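PDB 2PY5: DNA polymerase from Bacillus phage phi29, which replicates the viral genome from a protein primer with high processivity, displacing the non-template strand and proofreading with its own 3'-5' exonuclease. Local coordinates for residues L63-E75 against Y90-I103. The protein carries 2 engineered substitutions. Sequence-based numbering, arbitrary orientation.
Engineered in segment 63-75: Ala66 (natural residue Asp). With nucleotides of chain C; nucleotides of chain B.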
ATOM      1  N   LEU F  63      14.378   1.645  -2.169  1.00 30.58           N
ATOM      2  CA  LEU F  63      15.455   0.971  -2.851  1.00 31.48           C
ATOM      3  C   LEU F  63      15.335   0.969  -4.375  1.00 32.36           C
ATOM      4  O   LEU F  63      16.349   0.921  -5.060  1.00 31.15           O
ATOM      5  CB  LEU F  63      15.570  -0.464  -2.295  1.00 31.89           C
ATOM      6  CG  LEU F  63      16.710  -1.312  -2.849  1.00 33.52           C
ATOM      7  CD1 LEU F  63      18.053  -0.746  -2.478  1.00 32.39           C
ATOM      8  CD2 LEU F  63      16.564  -2.775  -2.425  1.00 32.32           C
ATOM      9  N   LYS F  64      14.109   1.015  -4.887  1.00 32.04           N
ATOM     10  CA  LYS F  64      13.842   1.091  -6.333  1.00 31.98           C
ATOM     11  C   LYS F  64      14.580   2.271  -6.969  1.00 34.26           C
ATOM     12  O   LYS F  64      14.877   2.246  -8.166  1.00 36.12           O
ATOM     13  CB  LYS F  64      12.340   1.252  -6.538  1.00 34.74           C
ATOM     14  CG  LYS F  64      11.865   1.171  -7.934  1.00 37.49           C
ATOM     15  CD  LYS F  64      10.366   1.018  -7.941  1.00 36.60           C
ATOM     16  CE  LYS F  64       9.790   0.981  -9.341  1.00 38.47           C
ATOM     17  NZ  LYS F  64      10.329  -0.143 -10.163  1.00 39.03           N
ATOM     18  N   PHE F  65      14.843   3.304  -6.171  1.00 31.01           N
ATOM     19  CA  PHE F  65      15.585   4.480  -6.647  1.00 32.19           C
ATOM     20  C   PHE F  65      17.094   4.285  -6.451  1.00 30.62           C
ATOM     21  O   PHE F  65      17.822   4.128  -7.408  1.00 32.42           O
ATOM     22  CB  PHE F  65      15.081   5.752  -5.957  1.00 32.04           C
ATOM     23  CG  PHE F  65      15.745   6.997  -6.458  1.00 29.82           C
ATOM     24  CD1 PHE F  65      15.355   7.568  -7.663  1.00 31.52           C
ATOM     25  CD2 PHE F  65      16.781   7.559  -5.748  1.00 29.93           C
ATOM     26  CE1 PHE F  65      16.005   8.706  -8.149  1.00 32.44           C
ATOM     27  CE2 PHE F  65      17.434   8.712  -6.238  1.00 31.30           C
ATOM     28  CZ  PHE F  65      17.035   9.256  -7.417  1.00 30.37           C
ATOM     29  N   ALA F  66      17.569   4.275  -5.205  1.00 32.12           N
ATOM     30  CA  ALA F  66      19.011   4.135  -4.946  1.00 31.41           C
ATOM     31  C   ALA F  66      19.590   2.877  -5.589  1.00 30.11           C
ATOM     32  O   ALA F  66      20.706   2.888  -6.093  1.00 31.11           O
ATOM     33  CB  ALA F  66      19.291   4.122  -3.429  1.00 33.29           C
ATOM     34  N   GLY F  67      18.827   1.786  -5.549  1.00 29.67           N
ATOM     35  CA  GLY F  67      19.222   0.515  -6.125  1.00 31.35           C
ATOM     36  C   GLY F  67      19.658   0.587  -7.567  1.00 29.75           C
ATOM     37  O   GLY F  67      20.553  -0.151  -7.975  1.00 30.68           O
ATOM     38  N   ALA F  68      19.022   1.452  -8.354  1.00 30.03           N
ATOM     39  CA  ALA F  68      19.422   1.639  -9.757  1.00 30.84           C
ATOM     40  C   ALA F  68      20.872   2.090  -9.865  1.00 30.01           C
ATOM     41  O   ALA F  68      21.617   1.603 -10.722  1.00 31.26           O
ATOM     42  CB  ALA F  68      18.511   2.632 -10.442  1.00 32.07           C
ATOM     43  N   PHE F  69      21.269   2.987  -8.969  1.00 30.55           N
ATOM     44  CA  PHE F  69      22.628   3.501  -8.946  1.00 29.87           C
ATOM     45  C   PHE F  69      23.625   2.422  -8.541  1.00 30.17           C
ATOM     46  O   PHE F  69      24.709   2.307  -9.128  1.00 31.32           O
ATOM     47  CB  PHE F  69      22.734   4.751  -8.062  1.00 31.41           C
ATOM     48  CG  PHE F  69      21.989   5.925  -8.614  1.00 31.06           C
ATOM     49  CD1 PHE F  69      20.607   6.056  -8.428  1.00 32.49           C
ATOM     50  CD2 PHE F  69      22.641   6.892  -9.363  1.00 30.34           C
ATOM     51  CE1 PHE F  69      19.920   7.139  -8.986  1.00 30.93           C
ATOM     52  CE2 PHE F  69      21.949   7.953  -9.875  1.00 30.80           C
ATOM     53  CZ  PHE F  69      20.600   8.081  -9.677  1.00 31.97           C
ATOM     54  N   ILE F  70      23.242   1.608  -7.549  1.00 29.69           N
ATOM     55  CA  ILE F  70      24.075   0.527  -7.060  1.00 29.48           C
ATOM     56  C   ILE F  70      24.304  -0.522  -8.132  1.00 29.78           C
ATOM     57  O   ILE F  70      25.431  -0.954  -8.353  1.00 30.68           O
ATOM     58  CB  ILE F  70      23.426  -0.095  -5.795  1.00 30.69           C
ATOM     59  CG1 ILE F  70      23.497   0.882  -4.627  1.00 32.86           C
ATOM     60  CG2 ILE F  70      24.064  -1.429  -5.413  1.00 31.73           C
ATOM     61  CD1 ILE F  70      22.594   0.533  -3.494  1.00 34.82           C
ATOM     62  N   ILE F  71      23.236  -0.930  -8.817  1.00 30.51           N
ATOM     63  CA  ILE F  71      23.356  -1.951  -9.866  1.00 29.56           C
ATOM     64  C   ILE F  71      24.154  -1.425 -11.072  1.00 29.72           C
ATOM     65  O   ILE F  71      24.979  -2.156 -11.636  1.00 31.71           O
ATOM     66  CB  ILE F  71      22.001  -2.575 -10.241  1.00 30.20           C
ATOM     67  CG1 ILE F  71      21.436  -3.329  -9.033  1.00 32.28           C
ATOM     68  CG2 ILE F  71      22.171  -3.579 -11.388  1.00 33.49           C
ATOM     69  CD1 ILE F  71      20.067  -3.936  -9.281  1.00 33.43           C
ATOM     70  N   ASN F  72      23.905  -0.173 -11.466  1.00 28.74           N
ATOM     71  CA  ASN F  72      24.733   0.452 -12.497  1.00 28.92           C
ATOM     72  C   ASN F  72      26.221   0.371 -12.133  1.00 29.31           C
ATOM     73  O   ASN F  72      27.060   0.112 -12.979  1.00 31.47           O
ATOM     74  CB  ASN F  72      24.324   1.914 -12.720  1.00 30.00           C
ATOM     75  CG  ASN F  72      23.225   2.064 -13.761  1.00 31.84           C
ATOM     76  OD1 ASN F  72      22.016   2.033 -13.428  1.00 33.40           O
ATOM     77  ND2 ASN F  72      23.611   2.189 -15.001  1.00 27.58           N
ATOM     78  N   TRP F  73      26.554   0.588 -10.865  1.00 30.45           N
ATOM     79  CA  TRP F  73      27.956   0.511 -10.441  1.00 30.55           C
ATOM     80  C   TRP F  73      28.464  -0.930 -10.499  1.00 28.20           C
ATOM     81  O   TRP F  73      29.528  -1.195 -11.048  1.00 30.45           O
ATOM     82  CB  TRP F  73      28.132   1.073  -9.029  1.00 31.84           C
ATOM     83  CG  TRP F  73      29.565   1.147  -8.563  1.00 30.70           C
ATOM     84  CD1 TRP F  73      30.393   2.232  -8.647  1.00 32.38           C
ATOM     85  CD2 TRP F  73      30.343   0.100  -7.955  1.00 31.58           C
ATOM     86  NE1 TRP F  73      31.620   1.933  -8.141  1.00 32.75           N
ATOM     87  CE2 TRP F  73      31.628   0.635  -7.705  1.00 31.79           C
ATOM     88  CE3 TRP F  73      30.084  -1.225  -7.596  1.00 32.17           C
ATOM     89  CZ2 TRP F  73      32.648  -0.112  -7.117  1.00 32.29           C
ATOM     90  CZ3 TRP F  73      31.082  -1.963  -7.003  1.00 31.02           C
ATOM     91  CH2 TRP F  73      32.365  -1.409  -6.785  1.00 32.59           C
ATOM     92  N   LEU F  74      27.677  -1.860  -9.950  1.00 28.88           N
ATOM     93  CA  LEU F  74      28.084  -3.249  -9.894  1.00 28.82           C
ATOM     94  C   LEU F  74      28.443  -3.749 -11.286  1.00 30.86           C
ATOM     95  O   LEU F  74      29.481  -4.345 -11.474  1.00 31.69           O
ATOM     96  CB  LEU F  74      26.988  -4.123  -9.254  1.00 31.12           C
ATOM     97  CG  LEU F  74      26.798  -3.923  -7.756  1.00 31.02           C
ATOM     98  CD1 LEU F  74      25.469  -4.524  -7.324  1.00 31.44           C
ATOM     99  CD2 LEU F  74      27.935  -4.562  -6.961  1.00 31.36           C
ATOM    100  N   GLU F  75      27.571  -3.458 -12.257  1.00 29.20           N
ATOM    101  CA  GLU F  75      27.739  -3.918 -13.639  1.00 30.87           C
ATOM    102  C   GLU F  75      28.977  -3.351 -14.320  1.00 32.57           C
ATOM    103  O   GLU F  75      29.475  -3.955 -15.267  1.00 33.72           O
ATOM    104  CB  GLU F  75      26.488  -3.571 -14.449  1.00 30.61           C
ATOM    105  CG  GLU F  75      25.265  -4.418 -14.054  1.00 31.30           C
ATOM    106  CD  GLU F  75      25.314  -5.815 -14.631  1.00 33.24           C
ATOM    107  OE1 GLU F  75      25.914  -5.995 -15.721  1.00 34.31           O
ATOM    108  OE2 GLU F  75      24.728  -6.743 -14.024  1.00 33.28           O
ATOM    109  N   TYR F  90      26.025 -10.544  -7.776  1.00 30.39           N
ATOM    110  CA  TYR F  90      24.951 -10.035  -6.929  1.00 28.72           C
ATOM    111  C   TYR F  90      23.652 -10.730  -7.320  1.00 29.57           C
ATOM    112  O   TYR F  90      23.469 -11.136  -8.470  1.00 29.07           O
ATOM    113  CB  TYR F  90      24.818  -8.503  -7.003  1.00 30.83           C
ATOM    114  CG  TYR F  90      24.350  -8.000  -8.345  1.00 31.12           C
ATOM    115  CD1 TYR F  90      23.017  -7.678  -8.558  1.00 30.62           C
ATOM    116  CD2 TYR F  90      25.234  -7.869  -9.400  1.00 30.52           C
ATOM    117  CE1 TYR F  90      22.575  -7.234  -9.769  1.00 29.39           C
ATOM    118  CE2 TYR F  90      24.800  -7.416 -10.653  1.00 30.26           C
ATOM    119  CZ  TYR F  90      23.470  -7.095 -10.824  1.00 31.17           C
ATOM    120  OH  TYR F  90      22.992  -6.672 -12.043  1.00 31.24           O
ATOM    121  N   ASN F  91      22.802 -10.933  -6.324  1.00 29.42           N
ATOM    122  CA  ASN F  91      21.455 -11.489  -6.505  1.00 30.03           C
ATOM    123  C   ASN F  91      20.471 -10.371  -6.176  1.00 29.51           C
ATOM    124  O   ASN F  91      20.822  -9.384  -5.507  1.00 29.68           O
ATOM    125  CB  ASN F  91      21.256 -12.685  -5.567  1.00 33.12           C
ATOM    126  CG  ASN F  91      19.940 -13.426  -5.797  1.00 38.14           C
ATOM    127  OD1 ASN F  91      19.339 -13.342  -6.866  1.00 35.25           O
ATOM    128  ND2 ASN F  91      19.500 -14.169  -4.795  1.00 44.47           N
ATOM    129  N   THR F  92      19.241 -10.495  -6.674  1.00 30.37           N
ATOM    130  CA  THR F  92      18.204  -9.521  -6.377  1.00 29.59           C
ATOM    131  C   THR F  92      16.880 -10.216  -6.077  1.00 28.79           C
ATOM    132  O   THR F  92      16.659 -11.339  -6.495  1.00 29.84           O
ATOM    133  CB  THR F  92      17.961  -8.541  -7.551  1.00 29.72           C
ATOM    134  OG1 THR F  92      17.694  -9.282  -8.738  1.00 30.67           O
ATOM    135  CG2 THR F  92      19.179  -7.691  -7.808  1.00 29.62           C
ATOM    136  N   ILE F  93      16.020  -9.508  -5.342  1.00 29.16           N
ATOM    137  CA  ILE F  93      14.585  -9.802  -5.285  1.00 27.34           C
ATOM    138  C   ILE F  93      13.871  -8.569  -5.797  1.00 28.77           C
ATOM    139  O   ILE F  93      13.729  -7.592  -5.088  1.00 30.09           O
ATOM    140  CB  ILE F  93      14.081 -10.155  -3.865  1.00 28.87           C
ATOM    141  CG1 ILE F  93      14.846 -11.343  -3.321  1.00 30.84           C
ATOM    142  CG2 ILE F  93      12.588 -10.402  -3.907  1.00 31.02           C
ATOM    143  CD1 ILE F  93      14.531 -11.630  -1.850  1.00 32.59           C
ATOM    144  N   ILE F  94      13.497  -8.618  -7.078  1.00 29.81           N
ATOM    145  CA  ILE F  94      12.695  -7.592  -7.757  1.00 30.99           C
ATOM    146  C   ILE F  94      11.495  -8.333  -8.347  1.00 29.94           C
ATOM    147  O   ILE F  94      11.659  -9.286  -9.134  1.00 30.07           O
ATOM    148  CB  ILE F  94      13.467  -6.870  -8.895  1.00 30.74           C
ATOM    149  CG1 ILE F  94      14.673  -6.116  -8.348  1.00 31.39           C
ATOM    150  CG2 ILE F  94      12.510  -5.901  -9.635  1.00 31.82           C
ATOM    151  CD1 ILE F  94      15.723  -5.772  -9.426  1.00 33.19           C
ATOM    152  N   SER F  95      10.294  -7.939  -7.933  1.00 30.12           N
ATOM    153  CA  SER F  95       9.084  -8.663  -8.324  1.00 27.91           C
ATOM    154  C   SER F  95       8.721  -8.400  -9.773  1.00 28.46           C
ATOM    155  O   SER F  95       9.236  -7.450 -10.376  1.00 28.75           O
ATOM    156  CB  SER F  95       7.891  -8.312  -7.439  1.00 30.79           C
ATOM    157  OG  SER F  95       7.391  -7.010  -7.694  1.00 33.74           O
ATOM    158  N   ARG F  96       7.853  -9.251 -10.304  1.00 30.39           N
ATOM    159  CA  ARG F  96       7.302  -9.075 -11.650  1.00 30.65           C
ATOM    160  C   ARG F  96       6.796  -7.657 -11.854  1.00 32.18           C
ATOM    161  O   ARG F  96       6.957  -7.064 -12.941  1.00 33.97           O
ATOM    162  CB  ARG F  96       6.137 -10.056 -11.894  1.00 32.92           C
ATOM    163  CG  ARG F  96       5.599 -10.046 -13.313  1.00 36.93           C
ATOM    164  CD  ARG F  96       4.332 -10.849 -13.407  1.00 36.95           C
ATOM    165  NE  ARG F  96       4.574 -12.276 -13.203  1.00 37.49           N
ATOM    166  CZ  ARG F  96       4.754 -13.184 -14.168  1.00 36.29           C
ATOM    167  NH1 ARG F  96       4.734 -12.850 -15.461  1.00 37.12           N
ATOM    168  NH2 ARG F  96       4.955 -14.456 -13.837  1.00 35.83           N
ATOM    169  N   MET F  97       6.158  -7.127 -10.822  1.00 31.29           N
ATOM    170  CA  MET F  97       5.519  -5.810 -10.897  1.00 34.00           C
ATOM    171  C   MET F  97       6.461  -4.657 -10.562  1.00 34.02           C
ATOM    172  O   MET F  97       6.038  -3.495 -10.528  1.00 38.81           O
ATOM    173  CB  MET F  97       4.285  -5.799 -10.007  1.00 39.60           C
ATOM    174  CG  MET F  97       3.307  -6.944 -10.335  1.00 42.91           C
ATOM    175  SD  MET F  97       2.358  -6.748 -11.851  1.00 52.30           S
ATOM    176  CE  MET F  97       3.505  -7.195 -13.142  1.00 48.26           C
ATOM    177  N   GLY F  98       7.739  -4.958 -10.326  1.00 30.72           N
ATOM    178  CA  GLY F  98       8.748  -3.930 -10.176  1.00 30.42           C
ATOM    179  C   GLY F  98       8.959  -3.437  -8.759  1.00 32.03           C
ATOM    180  O   GLY F  98       9.520  -2.356  -8.575  1.00 35.58           O
ATOM    181  N   GLN F  99       8.551  -4.233  -7.767  1.00 31.29           N
ATOM    182  CA  GLN F  99       8.862  -3.913  -6.372  1.00 33.77           C
ATOM    183  C   GLN F  99      10.241  -4.472  -6.014  1.00 31.36           C
ATOM    184  O   GLN F  99      10.505  -5.645  -6.243  1.00 31.25           O
ATOM    185  CB  GLN F  99       7.783  -4.450  -5.454  1.00 35.91           C
ATOM    186  CG  GLN F  99       6.419  -3.856  -5.796  1.00 41.45           C
ATOM    187  CD  GLN F  99       5.572  -3.531  -4.608  1.00 47.24           C
ATOM    188  OE1 GLN F  99       4.389  -3.883  -4.566  1.00 54.17           O
ATOM    189  NE2 GLN F  99       6.153  -2.843  -3.633  1.00 52.03           N
ATOM    190  N   TRP F 100      11.093  -3.624  -5.436  1.00 30.44           N
ATOM    191  CA  TRP F 100      12.469  -3.966  -5.065  1.00 29.72           C
ATOM    192  C   TRP F 100      12.536  -4.310  -3.592  1.00 31.23           C
ATOM    193  O   TRP F 100      12.068  -3.510  -2.745  1.00 31.51           O
ATOM    194  CB  TRP F 100      13.430  -2.809  -5.360  1.00 30.39           C
ATOM    195  CG  TRP F 100      13.637  -2.573  -6.834  1.00 29.28           C
ATOM    196  CD1 TRP F 100      12.668  -2.497  -7.803  1.00 32.27           C
ATOM    197  CD2 TRP F 100      14.881  -2.370  -7.489  1.00 31.37           C
ATOM    198  NE1 TRP F 100      13.246  -2.291  -9.026  1.00 32.60           N
ATOM    199  CE2 TRP F 100      14.602  -2.192  -8.861  1.00 31.13           C
ATOM    200  CE3 TRP F 100      16.212  -2.321  -7.058  1.00 33.48           C
ATOM    201  CZ2 TRP F 100      15.611  -1.985  -9.792  1.00 34.23           C
ATOM    202  CZ3 TRP F 100      17.227  -2.101  -8.009  1.00 33.08           C
ATOM    203  CH2 TRP F 100      16.910  -1.934  -9.342  1.00 33.94           C
ATOM    204  N   TYR F 101      13.086  -5.490  -3.295  1.00 30.34           N
ATOM    205  CA  TYR F 101      13.189  -5.991  -1.897  1.00 29.82           C
ATOM    206  C   TYR F 101      14.628  -6.183  -1.435  1.00 31.02           C
ATOM    207  O   TYR F 101      14.904  -6.045  -0.247  1.00 32.55           O
ATOM    208  CB  TYR F 101      12.466  -7.325  -1.707  1.00 30.32           C
ATOM    209  CG  TYR F 101      10.985  -7.248  -1.924  1.00 29.95           C
ATOM    210  CD1 TYR F 101      10.459  -7.380  -3.192  1.00 31.49           C
ATOM    211  CD2 TYR F 101      10.122  -7.017  -0.880  1.00 27.91           C
ATOM    212  CE1 TYR F 101       9.121  -7.305  -3.408  1.00 31.08           C
ATOM    213  CE2 TYR F 101       8.756  -6.932  -1.068  1.00 28.65           C
ATOM    214  CZ  TYR F 101       8.249  -7.066  -2.347  1.00 29.53           C
ATOM    215  OH  TYR F 101       6.888  -7.010  -2.568  1.00 31.40           O
ATOM    216  N   MET F 102      15.540  -6.526  -2.336  1.00 30.13           N
ATOM    217  CA  MET F 102      16.883  -6.953  -1.927  1.00 30.18           C
ATOM    218  C   MET F 102      17.864  -6.878  -3.076  1.00 30.56           C
ATOM    219  O   MET F 102      17.540  -7.237  -4.208  1.00 30.31           O
ATOM    220  CB  MET F 102      16.850  -8.398  -1.376  1.00 31.68           C
ATOM    221  CG  MET F 102      18.199  -8.883  -0.806  1.00 34.64           C
ATOM    222  SD  MET F 102      18.229 -10.642  -0.497  1.00 38.31           S
ATOM    223  CE  MET F 102      18.361 -11.235  -2.175  1.00 42.63           C
ATOM    224  N   ILE F 103      19.079  -6.445  -2.744  1.00 30.52           N
ATOM    225  CA  ILE F 103      20.281  -6.659  -3.557  1.00 30.93           C
ATOM    226  C   ILE F 103      21.306  -7.305  -2.624  1.00 31.27           C
ATOM    227  O   ILE F 103      21.633  -6.726  -1.602  1.00 31.39           O
ATOM    228  CB  ILE F 103      20.876  -5.352  -4.087  1.00 30.67           C
ATOM    229  CG1 ILE F 103      19.848  -4.536  -4.864  1.00 30.81           C
ATOM    230  CG2 ILE F 103      22.108  -5.651  -4.985  1.00 31.22           C
ATOM    231  CD1 ILE F 103      20.299  -3.088  -5.156  1.00 32.15           C
TER
ATOM    232  P    DG C   2      10.480 -18.917   0.951  1.00 52.23           P
ATOM    233  OP1  DG C   2       9.686 -19.494   2.061  1.00 52.86           O
ATOM    234  OP2  DG C   2       9.978 -19.027  -0.439  1.00 51.90           O
ATOM    235  O5'  DG C   2      10.810 -17.374   1.280  1.00 46.97           O
ATOM    236  C5'  DG C   2      11.349 -17.097   2.570  1.00 42.86           C
ATOM    237  C4'  DG C   2      11.757 -15.654   2.807  1.00 38.35           C
ATOM    238  O4'  DG C   2      13.085 -15.432   2.299  1.00 37.82           O
ATOM    239  C3'  DG C   2      10.925 -14.553   2.176  1.00 34.41           C
ATOM    240  O3'  DG C   2      10.817 -13.554   3.154  1.00 29.28           O
ATOM    241  C2'  DG C   2      11.733 -14.042   0.992  1.00 37.48           C
ATOM    242  C1'  DG C   2      13.124 -14.224   1.562  1.00 41.26           C
ATOM    243  N9   DG C   2      14.198 -14.464   0.621  1.00 41.20           N
ATOM    244  C8   DG C   2      14.144 -15.130  -0.576  1.00 41.59           C
ATOM    245  N7   DG C   2      15.300 -15.211  -1.168  1.00 43.52           N
ATOM    246  C5   DG C   2      16.167 -14.566  -0.287  1.00 41.65           C
ATOM    247  C6   DG C   2      17.551 -14.328  -0.387  1.00 41.98           C
ATOM    248  O6   DG C   2      18.302 -14.671  -1.307  1.00 43.46           O
ATOM    249  N1   DG C   2      18.048 -13.645   0.726  1.00 42.18           N
ATOM    250  C2   DG C   2      17.296 -13.228   1.801  1.00 43.15           C
ATOM    251  N2   DG C   2      17.941 -12.572   2.785  1.00 43.01           N
ATOM    252  N3   DG C   2      15.986 -13.443   1.900  1.00 41.92           N
ATOM    253  C4   DG C   2      15.504 -14.112   0.825  1.00 41.46           C
ATOM    254  P    DT C   6      -2.620 -10.639  -7.427  1.00 42.46           P
ATOM    255  OP1  DT C   6      -3.790 -11.521  -7.574  1.00 41.20           O
ATOM    256  OP2  DT C   6      -1.229 -11.168  -7.341  1.00 40.56           O
ATOM    257  O5'  DT C   6      -2.612  -9.576  -8.630  1.00 47.24           O
ATOM    258  C5'  DT C   6      -3.809  -8.984  -9.096  1.00 52.68           C
ATOM    259  C4'  DT C   6      -3.480  -8.119 -10.294  1.00 56.76           C
ATOM    260  O4'  DT C   6      -2.761  -6.959  -9.803  1.00 59.13           O
ATOM    261  C3'  DT C   6      -2.583  -8.784 -11.347  1.00 58.97           C
ATOM    262  O3'  DT C   6      -3.011  -8.484 -12.686  1.00 60.81           O
ATOM    263  C2'  DT C   6      -1.203  -8.209 -11.049  1.00 59.88           C
ATOM    264  C1'  DT C   6      -1.546  -6.822 -10.513  1.00 61.52           C
ATOM    265  N1   DT C   6      -0.515  -6.192  -9.597  1.00 62.36           N
ATOM    266  C2   DT C   6      -0.174  -4.868  -9.805  1.00 63.31           C
ATOM    267  O2   DT C   6      -0.664  -4.186 -10.695  1.00 63.25           O
ATOM    268  N3   DT C   6       0.767  -4.373  -8.927  1.00 63.09           N
ATOM    269  C4   DT C   6       1.391  -5.046  -7.889  1.00 62.80           C
ATOM    270  O4   DT C   6       2.223  -4.501  -7.166  1.00 63.29           O
ATOM    271  C5   DT C   6       0.988  -6.427  -7.724  1.00 63.19           C
ATOM    272  C7   DT C   6       1.588  -7.273  -6.639  1.00 63.09           C
ATOM    273  C6   DT C   6       0.069  -6.925  -8.570  1.00 62.58           C
TER
ATOM    274  P    DT B   5       7.820  -3.952 -17.028  1.00 35.29           P
ATOM    275  OP1  DT B   5       6.564  -4.004 -17.821  1.00 35.67           O
ATOM    276  OP2  DT B   5       8.655  -5.164 -16.868  1.00 35.38           O
ATOM    277  O5'  DT B   5       8.786  -2.847 -17.671  1.00 33.84           O
ATOM    278  C5'  DT B   5       8.286  -1.569 -18.023  1.00 34.47           C
ATOM    279  C4'  DT B   5       9.412  -0.555 -18.062  1.00 34.28           C
ATOM    280  O4'  DT B   5       9.884  -0.273 -16.722  1.00 32.92           O
ATOM    281  C3'  DT B   5      10.655  -0.978 -18.832  1.00 37.41           C
ATOM    282  O3'  DT B   5      11.200   0.162 -19.477  1.00 42.93           O
ATOM    283  C2'  DT B   5      11.593  -1.518 -17.755  1.00 33.31           C
ATOM    284  C1'  DT B   5      11.270  -0.569 -16.616  1.00 30.62           C
ATOM    285  N1   DT B   5      11.434  -1.117 -15.240  1.00 29.03           N
ATOM    286  C2   DT B   5      12.133  -0.390 -14.298  1.00 29.42           C
ATOM    287  O2   DT B   5      12.665   0.714 -14.483  1.00 27.49           O
ATOM    288  N3   DT B   5      12.171  -1.009 -13.069  1.00 28.56           N
ATOM    289  C4   DT B   5      11.620  -2.226 -12.709  1.00 29.70           C
ATOM    290  O4   DT B   5      11.720  -2.651 -11.561  1.00 27.01           O
ATOM    291  C5   DT B   5      10.897  -2.919 -13.737  1.00 28.51           C
ATOM    292  C7   DT B   5      10.253  -4.239 -13.472  1.00 27.43           C
ATOM    293  C6   DT B   5      10.835  -2.338 -14.948  1.00 29.84           C
TER
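Tyr90 OH donates to Glu75 OE2 across 2.6 Å, on the carboxylate's anti lone pair, near the plane of the phenol but with the carboxylate itself turned almost perpendicular to the ring (83°). Glu75 gets there by folding back at chi2. Ile71 CG2 packs against the same hydroxyl, and Leu74 CD1 lies over one face of the Tyr90 phenol in a CH-pi contact, 4.1 Å from the ring centroid. At the other end of the helix, Lys64 runs extended until a bend at chi4 (60°) brings NZ to Gly98 O at 2.8 Å, in the carbonyl plane on a lone pair. Lys64 CA lies over the five-membered ring of Trp100, 3.9 Å from its centroid, while Ile94 CD1 covers the opposite face, so the indole is sandwiched between helix and hairpin. The six-membered ring of Trp100 comes close against the backbone of Gly67, which has no side chain to intervene, and meets Ile71 CD1, 3.6 Å from Trp100 CZ3. Ile103 CD1 packs against Gly67 CA and the side chains of Leu63, Ile70 and Ile71. Held in this way, Trp100 directs NE1 at O4 of DT5 of chain B, a hydrogen bond of 3.0 Å with an angle of 164° at the hydrogen; Lys64 NZ is 3.2 Å from the same oxygen. Helix 63-76 of the exonuclease region also carries Phe65, which binds single-stranded DNA, and Ala66, engineered from Asp; both positions are essential for exonucleolysis. The hairpin, with a classic bulge where Tyr101 and Met102 face Ile93, belongs to the mixed sheet, strand 100-110 pairing antiparallel with strand 113-121. There Leu63 and Ile70 rest on Ile119, while Leu74 touches Met48 of helix 44-54.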